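PDB 3M1P: ribose 5-phosphate isomerase from Trypanosoma cruzi, which probably interconverts ribose 5-phosphate and ribulose 5-phosphate, as expected of a type B ribose 5-phosphate isomerase. Local coordinates for residues I7-P12 and E18-Y23; F64-A69 and E122-F127. The protein carries 1 engineered substitution. One frame throughout, in Å; residues are numbered along the deposited sequence.

How the contacts relate
Both contacts press a helix onto the same parallel sheet, and their centres lie about 9 Å apart. Contact 1 joins the end of strand 3-9 to helix 17-26, the next long helix in the chain, and closes before contact 2 opens; contact 2 sets strand 64-69 against the much later helix 117-129. The two strands are neighbours in the sheet, probably hydrogen-bonded from G8 N to V66 O (2.8 Å) and from A68 N to G8 O (3.1 Å). The helices meet as well, since L20 touches I120 and I124. Local and distant parts of the chain thus share one hydrophobic layer on one face of the α/β fold.

Contact 1: I7-P12 and E18-Y23; sequences IGTDHP and ENLILY
The contact is apolar, carried by I7 and L20, with T9 and I21 adding to it at the two ends. The two branches of I7 divide the work. CG2, anti to the backbone N, lies 3.9 Å from L20 CD1 and also close to L20 CB, while the longer branch goes to the next helical residue: I7 CD1 rests 3.8 Å from I21 CA, against the helix backbone, and 4.0 Å from I21 CG1. The L20 methyl CD1 is shared, because T9 CG2 comes within 3.7 Å of it. T9 therefore meets the helix with its methyl, the branch beside the backbone N and anti to the carbonyl carbon, while OG1 sits between the backbone N and the carbonyl carbon (chi1 76°).

That hydroxyl makes the one side-chain hydrogen bond to note here: T9 OG1 donates to D10 O over 3.0 Å, approaching 23° from the carbonyl plane, which ties the side chain to the turn leaving the strand. No hydrogen bond crosses between 7-12 and 18-23.

Around the contact, P33 and Y35 of strand 31-35 touch I7, and L20 also reaches A68 and I120, so the site is closed in by the sheet and helix 117-129. Strand 7-9 and helix 18-23 are nearly antiparallel, at 157°, with their axes 9.5 Å apart at closest approach: the helix runs back along the strand, packed on one face of the sheet. This is the first half of a beta-alpha-beta crossover, from strand 3-9 through helix 17-26 to strand 31-35, in a Rossmann-like fold.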
ATOM      1  N   ILE A   7      10.540  13.673  17.194  1.00 16.57           N
ATOM      2  CA  ILE A   7       9.240  13.447  16.579  1.00 16.88           C
ATOM      3  C   ILE A   7       8.552  14.775  16.259  1.00 17.70           C
ATOM      4  O   ILE A   7       8.450  15.651  17.122  1.00 18.32           O
ATOM      5  CB  ILE A   7       8.320  12.557  17.477  1.00 16.73           C
ATOM      6  CG1 ILE A   7       8.964  11.185  17.728  1.00 16.26           C
ATOM      7  CG2 ILE A   7       6.915  12.424  16.847  1.00 15.99           C
ATOM      8  CD1 ILE A   7       8.452  10.448  18.977  1.00 16.43           C
ATOM      9  N   GLY A   8       8.091  14.924  15.018  1.00 18.20           N
ATOM     10  CA  GLY A   8       7.269  16.077  14.635  1.00 18.68           C
ATOM     11  C   GLY A   8       5.998  15.656  13.914  1.00 19.44           C
ATOM     12  O   GLY A   8       5.943  14.575  13.329  1.00 19.07           O
ATOM     13  N   THR A   9       4.969  16.497  13.981  1.00 20.43           N
ATOM     14  CA  THR A   9       3.718  16.283  13.243  1.00 21.83           C
ATOM     15  C   THR A   9       3.168  17.621  12.754  1.00 22.90           C
ATOM     16  O   THR A   9       3.647  18.686  13.166  1.00 23.01           O
ATOM     17  CB  THR A   9       2.598  15.576  14.104  1.00 21.52           C
ATOM     18  OG1 THR A   9       2.024  16.504  15.029  1.00 22.26           O
ATOM     19  CG2 THR A   9       3.121  14.386  14.865  1.00 20.72           C
ATOM     20  N   ASP A  10       2.176  17.568  11.872  1.00 24.11           N
ATOM     21  CA  ASP A  10       1.305  18.723  11.666  1.00 25.69           C
ATOM     22  C   ASP A  10      -0.033  18.471  12.386  1.00 26.21           C
ATOM     23  O   ASP A  10      -0.111  17.574  13.231  1.00 26.30           O
ATOM     24  CB  ASP A  10       1.159  19.089  10.179  1.00 25.77           C
ATOM     25  CG  ASP A  10       0.438  18.031   9.366  1.00 28.11           C
ATOM     26  OD1 ASP A  10       0.209  16.904   9.870  1.00 28.25           O
ATOM     27  OD2 ASP A  10       0.085  18.350   8.204  1.00 31.43           O
ATOM     28  N   HIS A  11      -1.061  19.255  12.072  1.00 27.06           N
ATOM     29  CA  HIS A  11      -2.328  19.202  12.813  1.00 28.33           C
ATOM     30  C   HIS A  11      -3.082  17.863  12.778  1.00 28.68           C
ATOM     31  O   HIS A  11      -3.400  17.343  13.843  1.00 29.08           O
ATOM     32  CB  HIS A  11      -3.251  20.376  12.443  1.00 28.82           C
ATOM     33  CG  HIS A  11      -3.195  20.755  10.995  1.00 31.14           C
ATOM     34  ND1 HIS A  11      -4.304  20.730  10.175  1.00 33.26           N
ATOM     35  CD2 HIS A  11      -2.157  21.139  10.213  1.00 32.41           C
ATOM     36  CE1 HIS A  11      -3.952  21.090   8.953  1.00 34.28           C
ATOM     37  NE2 HIS A  11      -2.654  21.345   8.951  1.00 34.73           N
ATOM     38  N   PRO A  12      -3.364  17.294  11.571  1.00 28.94           N
ATOM     39  CA  PRO A  12      -4.131  16.045  11.571  1.00 29.03           C
ATOM     40  C   PRO A  12      -3.427  14.872  12.271  1.00 28.97           C
ATOM     41  O   PRO A  12      -4.104  14.018  12.863  1.00 29.34           O
ATOM     42  CB  PRO A  12      -4.336  15.744  10.079  1.00 29.32           C
ATOM     43  CG  PRO A  12      -3.280  16.498   9.366  1.00 29.37           C
ATOM     44  CD  PRO A  12      -3.012  17.711  10.195  1.00 28.87           C
ATOM     45  N   GLU A  18       1.036  10.684  20.705  1.00 25.46           N
ATOM     46  CA  GLU A  18       1.293   9.766  21.818  1.00 25.97           C
ATOM     47  C   GLU A  18       1.588   8.365  21.281  1.00 24.60           C
ATOM     48  O   GLU A  18       2.497   7.696  21.770  1.00 24.51           O
ATOM     49  CB  GLU A  18       0.123   9.754  22.829  1.00 25.71           C
ATOM     50  CG  GLU A  18      -0.092  11.099  23.546  1.00 27.89           C
ATOM     51  CD  GLU A  18      -1.113  11.047  24.703  1.00 29.04           C
ATOM     52  OE1 GLU A  18      -1.877  10.052  24.826  1.00 32.42           O
ATOM     53  OE2 GLU A  18      -1.152  12.024  25.496  1.00 33.14           O
ATOM     54  N   ASN A  19       0.825   7.938  20.273  1.00 23.79           N
ATOM     55  CA  ASN A  19       1.121   6.709  19.502  1.00 23.10           C
ATOM     56  C   ASN A  19       2.578   6.670  19.031  1.00 22.03           C
ATOM     57  O   ASN A  19       3.292   5.691  19.247  1.00 21.80           O
ATOM     58  CB  ASN A  19       0.224   6.595  18.247  1.00 23.13           C
ATOM     59  CG  ASN A  19      -1.262   6.516  18.562  1.00 24.71           C
ATOM     60  OD1 ASN A  19      -1.908   5.492  18.305  1.00 26.70           O
ATOM     61  ND2 ASN A  19      -1.823   7.606  19.070  1.00 24.57           N
ATOM     62  N   LEU A  20       3.007   7.749  18.373  1.00 21.36           N
ATOM     63  CA  LEU A  20       4.362   7.847  17.828  1.00 20.71           C
ATOM     64  C   LEU A  20       5.419   7.729  18.917  1.00 20.42           C
ATOM     65  O   LEU A  20       6.391   6.990  18.757  1.00 19.99           O
ATOM     66  CB  LEU A  20       4.534   9.160  17.064  1.00 20.76           C
ATOM     67  CG  LEU A  20       3.500   9.410  15.973  1.00 20.74           C
ATOM     68  CD1 LEU A  20       3.667  10.813  15.414  1.00 20.87           C
ATOM     69  CD2 LEU A  20       3.578   8.340  14.857  1.00 21.39           C
ATOM     70  N   ILE A  21       5.210   8.451  20.023  1.00 19.83           N
ATOM     71  CA  ILE A  21       6.101   8.373  21.193  1.00 20.30           C
ATOM     72  C   ILE A  21       6.206   6.916  21.667  1.00 19.74           C
ATOM     73  O   ILE A  21       7.306   6.376  21.816  1.00 19.36           O
ATOM     74  CB  ILE A  21       5.628   9.311  22.354  1.00 20.00           C
ATOM     75  CG1 ILE A  21       5.791  10.780  21.957  1.00 20.54           C
ATOM     76  CG2 ILE A  21       6.389   9.005  23.657  1.00 21.06           C
ATOM     77  CD1 ILE A  21       5.016  11.774  22.834  1.00 20.74           C
ATOM     78  N   LEU A  22       5.049   6.285  21.852  1.00 19.62           N
ATOM     79  CA  LEU A  22       4.983   4.877  22.225  1.00 19.85           C
ATOM     80  C   LEU A  22       5.680   3.944  21.220  1.00 19.26           C
ATOM     81  O   LEU A  22       6.444   3.069  21.625  1.00 19.37           O
ATOM     82  CB  LEU A  22       3.524   4.453  22.464  1.00 19.87           C
ATOM     83  CG  LEU A  22       3.290   2.993  22.865  1.00 20.88           C
ATOM     84  CD1 LEU A  22       3.989   2.659  24.189  1.00 23.02           C
ATOM     85  CD2 LEU A  22       1.791   2.633  22.933  1.00 21.06           C
ATOM     86  N   TYR A  23       5.438   4.130  19.920  1.00 18.77           N
ATOM     87  CA  TYR A  23       6.048   3.235  18.899  1.00 18.54           C
ATOM     88  C   TYR A  23       7.585   3.291  18.901  1.00 18.32           C
ATOM     89  O   TYR A  23       8.259   2.279  18.656  1.00 18.23           O
ATOM     90  CB  TYR A  23       5.495   3.501  17.480  1.00 17.73           C
ATOM     91  CG  TYR A  23       3.978   3.422  17.369  1.00 18.00           C
ATOM     92  CD1 TYR A  23       3.232   2.590  18.225  1.00 17.36           C
ATOM     93  CD2 TYR A  23       3.287   4.173  16.418  1.00 16.64           C
ATOM     94  CE1 TYR A  23       1.854   2.514  18.135  1.00 18.58           C
ATOM     95  CE2 TYR A  23       1.901   4.101  16.315  1.00 17.99           C
ATOM     96  CZ  TYR A  23       1.189   3.268  17.182  1.00 18.40           C
ATOM     97  OH  TYR A  23      -0.180   3.175  17.103  1.00 16.56           O
TER

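Contact 2: F64-A69 and E122-F127; sequences FGVLAA and EIIITF. Engineered in segment 64-69: A69 (natural residue Cys).
Strand 64-69 and helix 122-127 run almost antiparallel, at 167°, with their axes 10.7 Å apart at closest approach and V66 level with I124 and F64 level with F127 along the backbones. Two pairs of side chains bridge the interval, one at each of these levels.

At the F64 level two phenyl rings meet. F64 CD1 is 3.8 Å from F127 CE2, the ring centroids are 5.8 Å apart and the planes are inclined at 70°, an oblique meeting of the two rings. F127 leaves the helix toward the strand, and its ring gets there with CG anti to the backbone N (chi1 -172°). The same F127 CE2 also passes G65 O at 4.4 Å, a loose approach.

One level on, V66 and I124 meet nearly at right angles: V66 CG1 touches I124 CD1 at 3.9 Å. I124 leaves the helix obliquely, and its end comes nearer, so that the far methyl makes the contact. The helix here packs on one face of the parallel sheet in a Rossmann-like α/β/α sandwich, at a strand in the middle of the five. V5 and I7 of strand 3-9 lie beside V66. From the helix, F127 and I123 touch V108 and I123 also touches V110, so helix 117-129 packs on strands 64-69 and 107-111.

On the helix itself, E122 O accepts from both T126 N (2.9 Å) and T126 OG1 (2.6 Å), which approach from opposite faces of the carbonyl plane; the second bond gives the buried threonine hydroxyl a partner within its own turn. The E122 carboxylate reaches beyond this chain: OE2 is hydrogen-bonded to H93 ND1 of a neighbouring subunit.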
ATOM      1  N   PHE A  64      17.740  10.178  14.903  1.00 18.54           N
ATOM      2  CA  PHE A  64      16.651   9.888  13.980  1.00 17.52           C
ATOM      3  C   PHE A  64      15.528  10.909  14.079  1.00 17.12           C
ATOM      4  O   PHE A  64      15.337  11.552  15.114  1.00 17.15           O
ATOM      5  CB  PHE A  64      16.077   8.492  14.242  1.00 16.95           C
ATOM      6  CG  PHE A  64      17.012   7.360  13.915  1.00 16.21           C
ATOM      7  CD1 PHE A  64      17.373   7.084  12.599  1.00 16.35           C
ATOM      8  CD2 PHE A  64      17.495   6.528  14.928  1.00 15.77           C
ATOM      9  CE1 PHE A  64      18.219   6.019  12.293  1.00 14.95           C
ATOM     10  CE2 PHE A  64      18.332   5.467  14.640  1.00 14.97           C
ATOM     11  CZ  PHE A  64      18.691   5.201  13.308  1.00 16.52           C
ATOM     12  N   GLY A  65      14.777  11.047  12.990  1.00 16.27           N
ATOM     13  CA  GLY A  65      13.567  11.841  13.013  1.00 15.77           C
ATOM     14  C   GLY A  65      12.366  10.999  12.646  1.00 15.28           C
ATOM     15  O   GLY A  65      12.478  10.061  11.871  1.00 15.36           O
ATOM     16  N   VAL A  66      11.221  11.330  13.230  1.00 15.05           N
ATOM     17  CA  VAL A  66       9.935  10.808  12.801  1.00 14.72           C
ATOM     18  C   VAL A  66       9.055  11.995  12.420  1.00 14.67           C
ATOM     19  O   VAL A  66       8.868  12.938  13.209  1.00 14.72           O
ATOM     20  CB  VAL A  66       9.250   9.953  13.899  1.00 15.10           C
ATOM     21  CG1 VAL A  66       7.829   9.546  13.472  1.00 14.53           C
ATOM     22  CG2 VAL A  66      10.093   8.711  14.217  1.00 14.48           C
ATOM     23  N   LEU A  67       8.543  11.975  11.197  1.00 13.73           N
ATOM     24  CA  LEU A  67       7.621  13.016  10.774  1.00 13.39           C
ATOM     25  C   LEU A  67       6.346  12.366  10.294  1.00 14.08           C
ATOM     26  O   LEU A  67       6.374  11.506   9.412  1.00 14.10           O
ATOM     27  CB  LEU A  67       8.235  13.912   9.695  1.00 12.36           C
ATOM     28  CG  LEU A  67       9.421  14.771  10.153  1.00 11.80           C
ATOM     29  CD1 LEU A  67      10.136  15.453   8.955  1.00  8.08           C
ATOM     30  CD2 LEU A  67       8.993  15.810  11.211  1.00  9.08           C
ATOM     31  N   ALA A  68       5.239  12.742  10.928  1.00 14.89           N
ATOM     32  CA  ALA A  68       3.931  12.228  10.568  1.00 15.66           C
ATOM     33  C   ALA A  68       3.065  13.401  10.183  1.00 15.98           C
ATOM     34  O   ALA A  68       3.047  14.421  10.878  1.00 16.55           O
ATOM     35  CB  ALA A  68       3.313  11.459  11.741  1.00 15.65           C
ATOM     36  N   ALA A  69       2.375  13.276   9.056  1.00 15.93           N
ATOM     37  CA  ALA A  69       1.468  14.312   8.596  1.00 15.88           C
ATOM     38  C   ALA A  69       0.288  13.665   7.879  1.00 15.86           C
ATOM     39  O   ALA A  69       0.047  12.468   8.035  1.00 16.61           O
ATOM     40  CB  ALA A  69       2.203  15.315   7.686  1.00 15.77           C
ATOM     41  N   GLU A 122       4.512  -0.404  12.750  1.00 13.79           N
ATOM     42  CA  GLU A 122       5.431  -1.325  12.116  1.00 13.47           C
ATOM     43  C   GLU A 122       6.543  -0.586  11.374  1.00 13.35           C
ATOM     44  O   GLU A 122       7.714  -0.974  11.453  1.00 13.39           O
ATOM     45  CB  GLU A 122       4.658  -2.218  11.144  1.00 14.22           C
ATOM     46  CG  GLU A 122       5.466  -3.352  10.531  1.00 14.83           C
ATOM     47  CD  GLU A 122       4.669  -4.116   9.502  1.00 16.22           C
ATOM     48  OE1 GLU A 122       4.288  -3.517   8.481  1.00 19.23           O
ATOM     49  OE2 GLU A 122       4.402  -5.300   9.724  1.00 17.26           O
ATOM     50  N   ILE A 123       6.172   0.476  10.655  1.00 13.25           N
ATOM     51  CA  ILE A 123       7.136   1.322   9.951  1.00 12.77           C
ATOM     52  C   ILE A 123       8.170   1.917  10.927  1.00 13.39           C
ATOM     53  O   ILE A 123       9.376   1.809  10.697  1.00 13.50           O
ATOM     54  CB  ILE A 123       6.418   2.432   9.158  1.00 12.94           C
ATOM     55  CG1 ILE A 123       5.683   1.842   7.953  1.00 11.89           C
ATOM     56  CG2 ILE A 123       7.388   3.560   8.702  1.00 11.74           C
ATOM     57  CD1 ILE A 123       4.717   2.828   7.319  1.00  8.40           C
ATOM     58  N   ILE A 124       7.700   2.529  12.014  1.00 13.44           N
ATOM     59  CA  ILE A 124       8.611   3.184  12.960  1.00 14.28           C
ATOM     60  C   ILE A 124       9.579   2.178  13.583  1.00 14.56           C
ATOM     61  O   ILE A 124      10.778   2.414  13.609  1.00 15.33           O
ATOM     62  CB  ILE A 124       7.839   4.026  14.025  1.00 14.24           C
ATOM     63  CG1 ILE A 124       7.287   5.288  13.360  1.00 13.83           C
ATOM     64  CG2 ILE A 124       8.747   4.403  15.230  1.00 14.09           C
ATOM     65  CD1 ILE A 124       6.249   6.009  14.184  1.00 14.83           C
ATOM     66  N   ILE A 125       9.055   1.036  14.022  1.00 14.32           N
ATOM     67  CA  ILE A 125       9.876  -0.007  14.629  1.00 14.25           C
ATOM     68  C   ILE A 125      10.903  -0.576  13.657  1.00 13.66           C
ATOM     69  O   ILE A 125      12.081  -0.682  13.991  1.00 13.66           O
ATOM     70  CB  ILE A 125       8.982  -1.124  15.269  1.00 14.85           C
ATOM     71  CG1 ILE A 125       8.266  -0.566  16.521  1.00 15.05           C
ATOM     72  CG2 ILE A 125       9.801  -2.427  15.526  1.00 14.71           C
ATOM     73  CD1 ILE A 125       7.001  -1.348  16.957  1.00 14.18           C
ATOM     74  N   THR A 126      10.458  -0.927  12.452  1.00 12.97           N
ATOM     75  CA  THR A 126      11.348  -1.455  11.427  1.00 12.87           C
ATOM     76  C   THR A 126      12.458  -0.459  11.041  1.00 12.57           C
ATOM     77  O   THR A 126      13.618  -0.830  10.914  1.00 12.26           O
ATOM     78  CB  THR A 126      10.548  -1.863  10.165  1.00 13.23           C
ATOM     79  OG1 THR A 126       9.473  -2.722  10.550  1.00 11.45           O
ATOM     80  CG2 THR A 126      11.456  -2.567   9.161  1.00 12.58           C
ATOM     81  N   PHE A 127      12.079   0.798  10.859  1.00 12.92           N
ATOM     82  CA  PHE A 127      13.016   1.869  10.560  1.00 13.63           C
ATOM     83  C   PHE A 127      14.104   1.978  11.638  1.00 14.51           C
ATOM     84  O   PHE A 127      15.289   2.017  11.325  1.00 14.30           O
ATOM     85  CB  PHE A 127      12.248   3.180  10.481  1.00 13.31           C
ATOM     86  CG  PHE A 127      13.063   4.335  10.003  1.00 13.75           C
ATOM     87  CD1 PHE A 127      13.261   4.539   8.648  1.00 11.55           C
ATOM     88  CD2 PHE A 127      13.606   5.252  10.919  1.00 14.64           C
ATOM     89  CE1 PHE A 127      14.005   5.636   8.198  1.00 13.05           C
ATOM     90  CE2 PHE A 127      14.346   6.352  10.481  1.00 14.09           C
ATOM     91  CZ  PHE A 127      14.555   6.540   9.121  1.00 11.42           C
TER